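Local coordinates for glucose-6-phosphate isomerase like protein (Thermus thermophilus, PDB 1WIW), which probably acts as a sugar-phosphate isomerase that interconverts glucose 6-phosphate or mannose 6-phosphate with fructose 6-phosphate, at residues 9-22 and 263-277. Residues are numbered along the deposited sequence; the frame is centred on the assembly and turned at random.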
ATOM      1  N   THR B   9      20.278  27.639  -5.733  1.00 12.24           N
ATOM      2  CA  THR B   9      19.795  26.384  -5.166  1.00 11.38           C
ATOM      3  C   THR B   9      19.070  25.538  -6.214  1.00 11.23           C
ATOM      4  O   THR B   9      18.905  24.331  -6.044  1.00 11.35           O
ATOM      5  CB  THR B   9      18.841  26.656  -3.985  1.00 12.42           C
ATOM      6  OG1 THR B   9      19.571  27.294  -2.933  1.00 13.02           O
ATOM      7  CG2 THR B   9      18.228  25.356  -3.456  1.00 12.01           C
ATOM      8  N   TYR B  10      18.664  26.173  -7.308  1.00 11.60           N
ATOM      9  CA  TYR B  10      17.944  25.480  -8.370  1.00 12.15           C
ATOM     10  C   TYR B  10      18.806  24.974  -9.532  1.00 12.60           C
ATOM     11  O   TYR B  10      18.316  24.252 -10.402  1.00 13.61           O
ATOM     12  CB  TYR B  10      16.829  26.382  -8.910  1.00 11.78           C
ATOM     13  CG  TYR B  10      15.775  26.723  -7.876  1.00 12.37           C
ATOM     14  CD1 TYR B  10      16.075  27.547  -6.788  1.00 11.27           C
ATOM     15  CD2 TYR B  10      14.492  26.179  -7.956  1.00  9.65           C
ATOM     16  CE1 TYR B  10      15.126  27.817  -5.804  1.00 10.26           C
ATOM     17  CE2 TYR B  10      13.539  26.441  -6.977  1.00  8.94           C
ATOM     18  CZ  TYR B  10      13.863  27.256  -5.905  1.00 10.99           C
ATOM     19  OH  TYR B  10      12.928  27.499  -4.926  1.00 10.17           O
ATOM     20  N   LEU B  11      20.085  25.332  -9.552  1.00 12.95           N
ATOM     21  CA  LEU B  11      20.966  24.889 -10.633  1.00 12.43           C
ATOM     22  C   LEU B  11      20.981  23.368 -10.819  1.00 13.29           C
ATOM     23  O   LEU B  11      21.183  22.873 -11.925  1.00 11.56           O
ATOM     24  CB  LEU B  11      22.389  25.404 -10.392  1.00 12.44           C
ATOM     25  CG  LEU B  11      22.522  26.928 -10.507  1.00 13.72           C
ATOM     26  CD1 LEU B  11      23.892  27.384 -10.053  1.00 12.85           C
ATOM     27  CD2 LEU B  11      22.256  27.342 -11.950  1.00 16.25           C
ATOM     28  N   VAL B  12      20.756  22.622  -9.741  1.00 12.16           N
ATOM     29  CA  VAL B  12      20.762  21.165  -9.829  1.00 13.18           C
ATOM     30  C   VAL B  12      19.553  20.616 -10.609  1.00 14.12           C
ATOM     31  O   VAL B  12      19.531  19.440 -10.984  1.00 13.98           O
ATOM     32  CB  VAL B  12      20.809  20.527  -8.413  1.00 13.43           C
ATOM     33  CG1 VAL B  12      19.516  20.818  -7.662  1.00 10.30           C
ATOM     34  CG2 VAL B  12      21.045  19.033  -8.522  1.00 16.19           C
ATOM     35  N   ASP B  13      18.561  21.472 -10.855  1.00 12.43           N
ATOM     36  CA  ASP B  13      17.355  21.093 -11.601  1.00 13.37           C
ATOM     37  C   ASP B  13      17.671  21.208 -13.093  1.00 13.89           C
ATOM     38  O   ASP B  13      17.062  22.002 -13.811  1.00 10.33           O
ATOM     39  CB  ASP B  13      16.190  22.033 -11.249  1.00 10.96           C
ATOM     40  CG  ASP B  13      14.880  21.631 -11.917  1.00 12.56           C
ATOM     41  OD1 ASP B  13      13.922  22.436 -11.884  1.00  9.83           O
ATOM     42  OD2 ASP B  13      14.801  20.512 -12.469  1.00 11.33           O
ATOM     43  N   ARG B  14      18.623  20.399 -13.545  1.00 15.37           N
ATOM     44  CA  ARG B  14      19.064  20.410 -14.935  1.00 20.35           C
ATOM     45  C   ARG B  14      18.001  20.206 -16.016  1.00 20.82           C
ATOM     46  O   ARG B  14      18.014  20.901 -17.031  1.00 23.31           O
ATOM     47  CB  ARG B  14      20.185  19.387 -15.114  1.00 24.12           C
ATOM     48  CG  ARG B  14      21.465  19.766 -14.375  1.00 29.99           C
ATOM     49  CD  ARG B  14      22.586  18.755 -14.623  1.00 35.96           C
ATOM     50  NE  ARG B  14      23.895  19.298 -14.259  1.00 40.57           N
ATOM     51  CZ  ARG B  14      25.042  18.629 -14.353  1.00 42.81           C
ATOM     52  NH1 ARG B  14      25.054  17.378 -14.799  1.00 43.91           N
ATOM     53  NH2 ARG B  14      26.182  19.216 -14.010  1.00 43.99           N
ATOM     54  N   THR B  15      17.085  19.267 -15.813  1.00 20.56           N
ATOM     55  CA  THR B  15      16.048  19.013 -16.810  1.00 19.82           C
ATOM     56  C   THR B  15      14.841  19.937 -16.688  1.00 17.84           C
ATOM     57  O   THR B  15      13.897  19.840 -17.469  1.00 19.95           O
ATOM     58  CB  THR B  15      15.564  17.549 -16.756  1.00 21.73           C
ATOM     59  OG1 THR B  15      15.099  17.241 -15.438  1.00 23.67           O
ATOM     60  CG2 THR B  15      16.695  16.607 -17.122  1.00 24.16           C
ATOM     61  N   GLY B  16      14.874  20.837 -15.709  1.00 17.43           N
ATOM     62  CA  GLY B  16      13.780  21.777 -15.529  1.00 13.84           C
ATOM     63  C   GLY B  16      12.430  21.190 -15.152  1.00 12.28           C
ATOM     64  O   GLY B  16      11.444  21.380 -15.863  1.00 11.70           O
ATOM     65  N   LEU B  17      12.364  20.490 -14.026  1.00 11.41           N
ATOM     66  CA  LEU B  17      11.097  19.915 -13.595  1.00 11.21           C
ATOM     67  C   LEU B  17      10.182  21.033 -13.085  1.00 10.64           C
ATOM     68  O   LEU B  17       8.963  20.907 -13.114  1.00  9.47           O
ATOM     69  CB  LEU B  17      11.323  18.874 -12.494  1.00 11.10           C
ATOM     70  CG  LEU B  17      10.103  18.032 -12.106  1.00 12.70           C
ATOM     71  CD1 LEU B  17       9.625  17.256 -13.328  1.00 14.86           C
ATOM     72  CD2 LEU B  17      10.459  17.069 -10.972  1.00 10.28           C
ATOM     73  N   ALA B  18      10.779  22.131 -12.630  1.00 10.03           N
ATOM     74  CA  ALA B  18       9.997  23.257 -12.129  1.00 10.55           C
ATOM     75  C   ALA B  18       9.087  23.772 -13.242  1.00 10.36           C
ATOM     76  O   ALA B  18       7.929  24.112 -13.007  1.00  8.21           O
ATOM     77  CB  ALA B  18      10.922  24.366 -11.643  1.00 10.20           C
ATOM     78  N   LEU B  19       9.613  23.817 -14.463  1.00 10.83           N
ATOM     79  CA  LEU B  19       8.824  24.284 -15.599  1.00 10.20           C
ATOM     80  C   LEU B  19       7.698  23.296 -15.916  1.00  9.00           C
ATOM     81  O   LEU B  19       6.570  23.700 -16.192  1.00  9.60           O
ATOM     82  CB  LEU B  19       9.717  24.469 -16.833  1.00 11.75           C
ATOM     83  CG  LEU B  19       8.986  24.730 -18.157  1.00 14.98           C
ATOM     84  CD1 LEU B  19       8.134  25.992 -18.048  1.00 14.78           C
ATOM     85  CD2 LEU B  19       9.998  24.853 -19.283  1.00 14.94           C
ATOM     86  N   GLU B  20       8.004  22.004 -15.880  1.00  7.97           N
ATOM     87  CA  GLU B  20       6.992  20.989 -16.164  1.00  8.73           C
ATOM     88  C   GLU B  20       5.890  21.025 -15.101  1.00  7.59           C
ATOM     89  O   GLU B  20       4.704  20.896 -15.415  1.00  7.53           O
ATOM     90  CB  GLU B  20       7.626  19.592 -16.225  1.00  8.77           C
ATOM     91  CG  GLU B  20       6.655  18.504 -16.657  1.00 13.62           C
ATOM     92  CD  GLU B  20       7.314  17.140 -16.856  1.00 18.40           C
ATOM     93  OE1 GLU B  20       6.584  16.169 -17.165  1.00 14.97           O
ATOM     94  OE2 GLU B  20       8.556  17.039 -16.713  1.00 19.81           O
ATOM     95  N   LEU B  21       6.285  21.197 -13.846  1.00  6.42           N
ATOM     96  CA  LEU B  21       5.323  21.276 -12.751  1.00  7.24           C
ATOM     97  C   LEU B  21       4.406  22.466 -12.996  1.00  8.44           C
ATOM     98  O   LEU B  21       3.183  22.367 -12.851  1.00  9.01           O
ATOM     99  CB  LEU B  21       6.052  21.463 -11.413  1.00  5.73           C
ATOM    100  CG  LEU B  21       6.650  20.215 -10.749  1.00  8.12           C
ATOM    101  CD1 LEU B  21       7.646  20.623  -9.662  1.00  4.35           C
ATOM    102  CD2 LEU B  21       5.522  19.367 -10.161  1.00  8.93           C
ATOM    103  N   ARG B  22       5.003  23.593 -13.372  1.00  7.64           N
ATOM    104  CA  ARG B  22       4.239  24.806 -13.627  1.00 10.80           C
ATOM    105  C   ARG B  22       3.234  24.691 -14.769  1.00  9.51           C
ATOM    106  O   ARG B  22       2.110  25.178 -14.663  1.00  9.44           O
ATOM    107  CB  ARG B  22       5.172  25.980 -13.932  1.00 13.44           C
ATOM    108  CG  ARG B  22       4.419  27.293 -14.118  1.00 21.94           C
ATOM    109  CD  ARG B  22       5.341  28.449 -14.459  1.00 27.76           C
ATOM    110  NE  ARG B  22       4.656  29.733 -14.326  1.00 34.64           N
ATOM    111  CZ  ARG B  22       3.604  30.104 -15.052  1.00 37.46           C
ATOM    112  NH1 ARG B  22       3.045  31.292 -14.856  1.00 38.28           N
ATOM    113  NH2 ARG B  22       3.113  29.291 -15.977  1.00 40.00           N
ATOM    114  N   ALA B 263       3.784  16.940  -5.215  1.00  4.62           N
ATOM    115  CA  ALA B 263       4.789  16.832  -6.274  1.00  5.80           C
ATOM    116  C   ALA B 263       5.732  18.019  -6.106  1.00  6.22           C
ATOM    117  O   ALA B 263       6.950  17.873  -6.169  1.00  6.27           O
ATOM    118  CB  ALA B 263       4.132  16.865  -7.652  1.00  4.88           C
ATOM    119  N   TRP B 264       5.154  19.197  -5.887  1.00  7.14           N
ATOM    120  CA  TRP B 264       5.942  20.405  -5.673  1.00  7.15           C
ATOM    121  C   TRP B 264       6.779  20.277  -4.400  1.00  8.16           C
ATOM    122  O   TRP B 264       7.931  20.701  -4.358  1.00  7.36           O
ATOM    123  CB  TRP B 264       5.025  21.628  -5.548  1.00  7.94           C
ATOM    124  CG  TRP B 264       4.777  22.345  -6.848  1.00  6.72           C
ATOM    125  CD1 TRP B 264       3.603  22.415  -7.536  1.00  8.07           C
ATOM    126  CD2 TRP B 264       5.729  23.112  -7.599  1.00  6.93           C
ATOM    127  NE1 TRP B 264       3.759  23.183  -8.670  1.00  8.30           N
ATOM    128  CE2 TRP B 264       5.055  23.621  -8.733  1.00  6.60           C
ATOM    129  CE3 TRP B 264       7.087  23.419  -7.422  1.00  6.45           C
ATOM    130  CZ2 TRP B 264       5.693  24.422  -9.690  1.00  8.29           C
ATOM    131  CZ3 TRP B 264       7.725  24.220  -8.377  1.00  6.81           C
ATOM    132  CH2 TRP B 264       7.025  24.710  -9.495  1.00  7.67           C
ATOM    133  N   THR B 265       6.191  19.694  -3.358  1.00  5.59           N
ATOM    134  CA  THR B 265       6.893  19.530  -2.093  1.00  5.50           C
ATOM    135  C   THR B 265       8.102  18.614  -2.300  1.00  5.75           C
ATOM    136  O   THR B 265       9.205  18.920  -1.851  1.00  5.31           O
ATOM    137  CB  THR B 265       5.951  18.937  -1.020  1.00  6.42           C
ATOM    138  OG1 THR B 265       4.851  19.834  -0.811  1.00  6.12           O
ATOM    139  CG2 THR B 265       6.691  18.726   0.297  1.00  4.87           C
ATOM    140  N   ALA B 266       7.882  17.500  -2.994  1.00  3.84           N
ATOM    141  CA  ALA B 266       8.946  16.547  -3.284  1.00  5.92           C
ATOM    142  C   ALA B 266      10.042  17.236  -4.097  1.00  5.30           C
ATOM    143  O   ALA B 266      11.225  16.961  -3.909  1.00  6.32           O
ATOM    144  CB  ALA B 266       8.384  15.360  -4.058  1.00  2.03           C
ATOM    145  N   TYR B 267       9.636  18.129  -4.999  1.00  6.75           N
ATOM    146  CA  TYR B 267      10.574  18.878  -5.840  1.00  5.46           C
ATOM    147  C   TYR B 267      11.522  19.695  -4.964  1.00  8.27           C
ATOM    148  O   TYR B 267      12.749  19.633  -5.122  1.00  6.24           O
ATOM    149  CB  TYR B 267       9.805  19.826  -6.771  1.00  7.41           C
ATOM    150  CG  TYR B 267      10.685  20.782  -7.565  1.00  7.00           C
ATOM    151  CD1 TYR B 267      11.354  20.363  -8.719  1.00  4.87           C
ATOM    152  CD2 TYR B 267      10.881  22.092  -7.132  1.00  6.63           C
ATOM    153  CE1 TYR B 267      12.204  21.234  -9.424  1.00  6.04           C
ATOM    154  CE2 TYR B 267      11.728  22.968  -7.825  1.00  8.04           C
ATOM    155  CZ  TYR B 267      12.387  22.534  -8.964  1.00  8.75           C
ATOM    156  OH  TYR B 267      13.246  23.396  -9.618  1.00  8.79           O
ATOM    157  N   TYR B 268      10.942  20.472  -4.052  1.00  7.05           N
ATOM    158  CA  TYR B 268      11.723  21.302  -3.140  1.00  7.17           C
ATOM    159  C   TYR B 268      12.572  20.474  -2.174  1.00  8.26           C
ATOM    160  O   TYR B 268      13.681  20.876  -1.827  1.00  9.51           O
ATOM    161  CB  TYR B 268      10.800  22.247  -2.360  1.00  8.20           C
ATOM    162  CG  TYR B 268      10.220  23.347  -3.226  1.00  9.77           C
ATOM    163  CD1 TYR B 268       8.837  23.519  -3.346  1.00  7.81           C
ATOM    164  CD2 TYR B 268      11.059  24.194  -3.962  1.00  7.19           C
ATOM    165  CE1 TYR B 268       8.298  24.510  -4.189  1.00  8.00           C
ATOM    166  CE2 TYR B 268      10.534  25.184  -4.804  1.00  9.10           C
ATOM    167  CZ  TYR B 268       9.157  25.333  -4.915  1.00  7.51           C
ATOM    168  OH  TYR B 268       8.641  26.279  -5.780  1.00  9.77           O
ATOM    169  N   LEU B 269      12.071  19.316  -1.749  1.00  5.63           N
ATOM    170  CA  LEU B 269      12.849  18.486  -0.834  1.00  6.90           C
ATOM    171  C   LEU B 269      14.125  18.014  -1.531  1.00  7.58           C
ATOM    172  O   LEU B 269      15.201  18.002  -0.934  1.00  8.72           O
ATOM    173  CB  LEU B 269      12.027  17.284  -0.353  1.00  6.39           C
ATOM    174  CG  LEU B 269      12.731  16.314   0.609  1.00  8.04           C
ATOM    175  CD1 LEU B 269      13.281  17.063   1.823  1.00  7.82           C
ATOM    176  CD2 LEU B 269      11.750  15.250   1.056  1.00  6.56           C
ATOM    177  N   ALA B 270      14.010  17.624  -2.798  1.00  8.94           N
ATOM    178  CA  ALA B 270      15.178  17.186  -3.554  1.00  7.37           C
ATOM    179  C   ALA B 270      16.205  18.317  -3.583  1.00  8.16           C
ATOM    180  O   ALA B 270      17.403  18.082  -3.392  1.00  8.34           O
ATOM    181  CB  ALA B 270      14.779  16.808  -4.979  1.00  9.38           C
ATOM    182  N   LEU B 271      15.734  19.543  -3.813  1.00  7.82           N
ATOM    183  CA  LEU B 271      16.630  20.696  -3.849  1.00  8.91           C
ATOM    184  C   LEU B 271      17.312  20.881  -2.497  1.00  9.56           C
ATOM    185  O   LEU B 271      18.488  21.241  -2.434  1.00 10.27           O
ATOM    186  CB  LEU B 271      15.869  21.972  -4.242  1.00 10.92           C
ATOM    187  CG  LEU B 271      15.234  21.971  -5.641  1.00 12.56           C
ATOM    188  CD1 LEU B 271      14.794  23.385  -6.011  1.00 13.76           C
ATOM    189  CD2 LEU B 271      16.239  21.461  -6.666  1.00 12.85           C
ATOM    190  N   LEU B 272      16.582  20.633  -1.414  1.00  7.77           N
ATOM    191  CA  LEU B 272      17.163  20.754  -0.078  1.00  8.57           C
ATOM    192  C   LEU B 272      18.283  19.727   0.137  1.00  9.79           C
ATOM    193  O   LEU B 272      19.239  19.986   0.868  1.00 10.30           O
ATOM    194  CB  LEU B 272      16.082  20.589   0.997  1.00 10.63           C
ATOM    195  CG  LEU B 272      15.074  21.740   1.119  1.00  9.88           C
ATOM    196  CD1 LEU B 272      14.049  21.414   2.196  1.00 11.65           C
ATOM    197  CD2 LEU B 272      15.805  23.026   1.467  1.00  9.82           C
ATOM    198  N   TYR B 273      18.168  18.563  -0.498  1.00  7.83           N
ATOM    199  CA  TYR B 273      19.204  17.539  -0.384  1.00  8.86           C
ATOM    200  C   TYR B 273      20.268  17.749  -1.461  1.00  9.93           C
ATOM    201  O   TYR B 273      21.239  17.005  -1.543  1.00  9.65           O
ATOM    202  CB  TYR B 273      18.611  16.134  -0.529  1.00  9.79           C
ATOM    203  CG  TYR B 273      17.821  15.673   0.674  1.00 12.42           C
ATOM    204  CD1 TYR B 273      18.372  15.731   1.953  1.00 10.78           C
ATOM    205  CD2 TYR B 273      16.529  15.154   0.533  1.00 11.82           C
ATOM    206  CE1 TYR B 273      17.664  15.287   3.062  1.00 13.13           C
ATOM    207  CE2 TYR B 273      15.812  14.703   1.641  1.00 12.66           C
ATOM    208  CZ  TYR B 273      16.388  14.774   2.901  1.00 13.25           C
ATOM    209  OH  TYR B 273      15.699  14.317   4.002  1.00 14.47           O
ATOM    210  N   GLY B 274      20.064  18.762  -2.294  1.00 10.83           N
ATOM    211  CA  GLY B 274      21.016  19.058  -3.350  1.00 11.93           C
ATOM    212  C   GLY B 274      21.086  18.026  -4.457  1.00 12.36           C
ATOM    213  O   GLY B 274      22.132  17.850  -5.078  1.00 11.10           O
ATOM    214  N   VAL B 275      19.987  17.321  -4.704  1.00 12.75           N
ATOM    215  CA  VAL B 275      19.985  16.333  -5.773  1.00 13.15           C
ATOM    216  C   VAL B 275      19.013  16.749  -6.863  1.00 12.20           C
ATOM    217  O   VAL B 275      18.080  17.521  -6.628  1.00 11.33           O
ATOM    218  CB  VAL B 275      19.605  14.919  -5.272  1.00 16.23           C
ATOM    219  CG1 VAL B 275      20.658  14.421  -4.285  1.00 16.30           C
ATOM    220  CG2 VAL B 275      18.218  14.935  -4.641  1.00 16.94           C
ATOM    221  N   ASP B 276      19.255  16.244  -8.062  1.00  9.42           N
ATOM    222  CA  ASP B 276      18.414  16.559  -9.199  1.00 10.47           C
ATOM    223  C   ASP B 276      17.051  15.891  -9.019  1.00  9.46           C
ATOM    224  O   ASP B 276      16.964  14.676  -8.873  1.00  8.56           O
ATOM    225  CB  ASP B 276      19.070  16.051 -10.483  1.00 11.96           C
ATOM    226  CG  ASP B 276      18.390  16.574 -11.732  1.00 14.49           C
ATOM    227  OD1 ASP B 276      17.215  16.989 -11.645  1.00 12.52           O
ATOM    228  OD2 ASP B 276      19.030  16.565 -12.805  1.00 17.25           O
ATOM    229  N   PRO B 277      15.971  16.686  -9.014  1.00 10.06           N
ATOM    230  CA  PRO B 277      14.607  16.165  -8.858  1.00  9.79           C
ATOM    231  C   PRO B 277      14.132  15.426 -10.113  1.00 11.83           C
ATOM    232  O   PRO B 277      13.169  14.656 -10.068  1.00  9.71           O
ATOM    233  CB  PRO B 277      13.792  17.422  -8.583  1.00  9.16           C
ATOM    234  CG  PRO B 277      14.521  18.467  -9.384  1.00 12.20           C
ATOM    235  CD  PRO B 277      15.971  18.158  -9.094  1.00  9.39           C
TER
HETATM  236  O   HOH W   1      19.973  22.457  -4.327  1.00 10.95           O
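Tyr-267 and Asp-13 meet at the centre of this contact. The hydroxyl OH of Tyr-267 donates to OD1 of Asp-13 at 2.6 Å. It comes from above the carboxylate plane, which is turned 69° from the phenol ring. Ala-18 CB packs beside that hydroxyl. The Tyr-10 ring crosses Tyr-267 at about a right angle, its edge atom CD2 3.5 Å from Tyr-267 OH. Leu-271 CD1 sits over one face of Tyr-10, 3.7 Å from the ring centroid. The other methyl, Leu-271 CD2, presses on Val-12 CG1 at 3.5 Å, a tight fit. Leu-21 covers one face of the Trp-264 indole: its CB lies 3.4 Å from CZ2, and its CD1 stands over the six-membered ring.

The second shell fixes Asp-13. Its CG is anti to the backbone N (chi1 -176°), which carries the carboxylate to the start of helix 17-23. Both oxygens use their syn lone pairs there: OD2 accepts from Leu-17 N at 2.9 Å and OD1 from Ala-18 N at 3.2 Å. With an alanine in place of this aspartate, the Tyr-267 hydroxyl and the amides of Leu-17 and Ala-18 would probably lose their shared acceptor. One water bridges Thr-9 O and Leu-271 O. Farther out, Tyr-10 OH bonds to Leu-4 O.

After helix 251-272 the chain turns off at Gly-274 in a Schellman motif. The short segments of the two helices run nearly antiparallel, at 169°. This is structural packing: an N-terminal turn and helix, with Gly-16 at the N-cap, are laid along the long helix 251-272 of the C-terminal SIS domain.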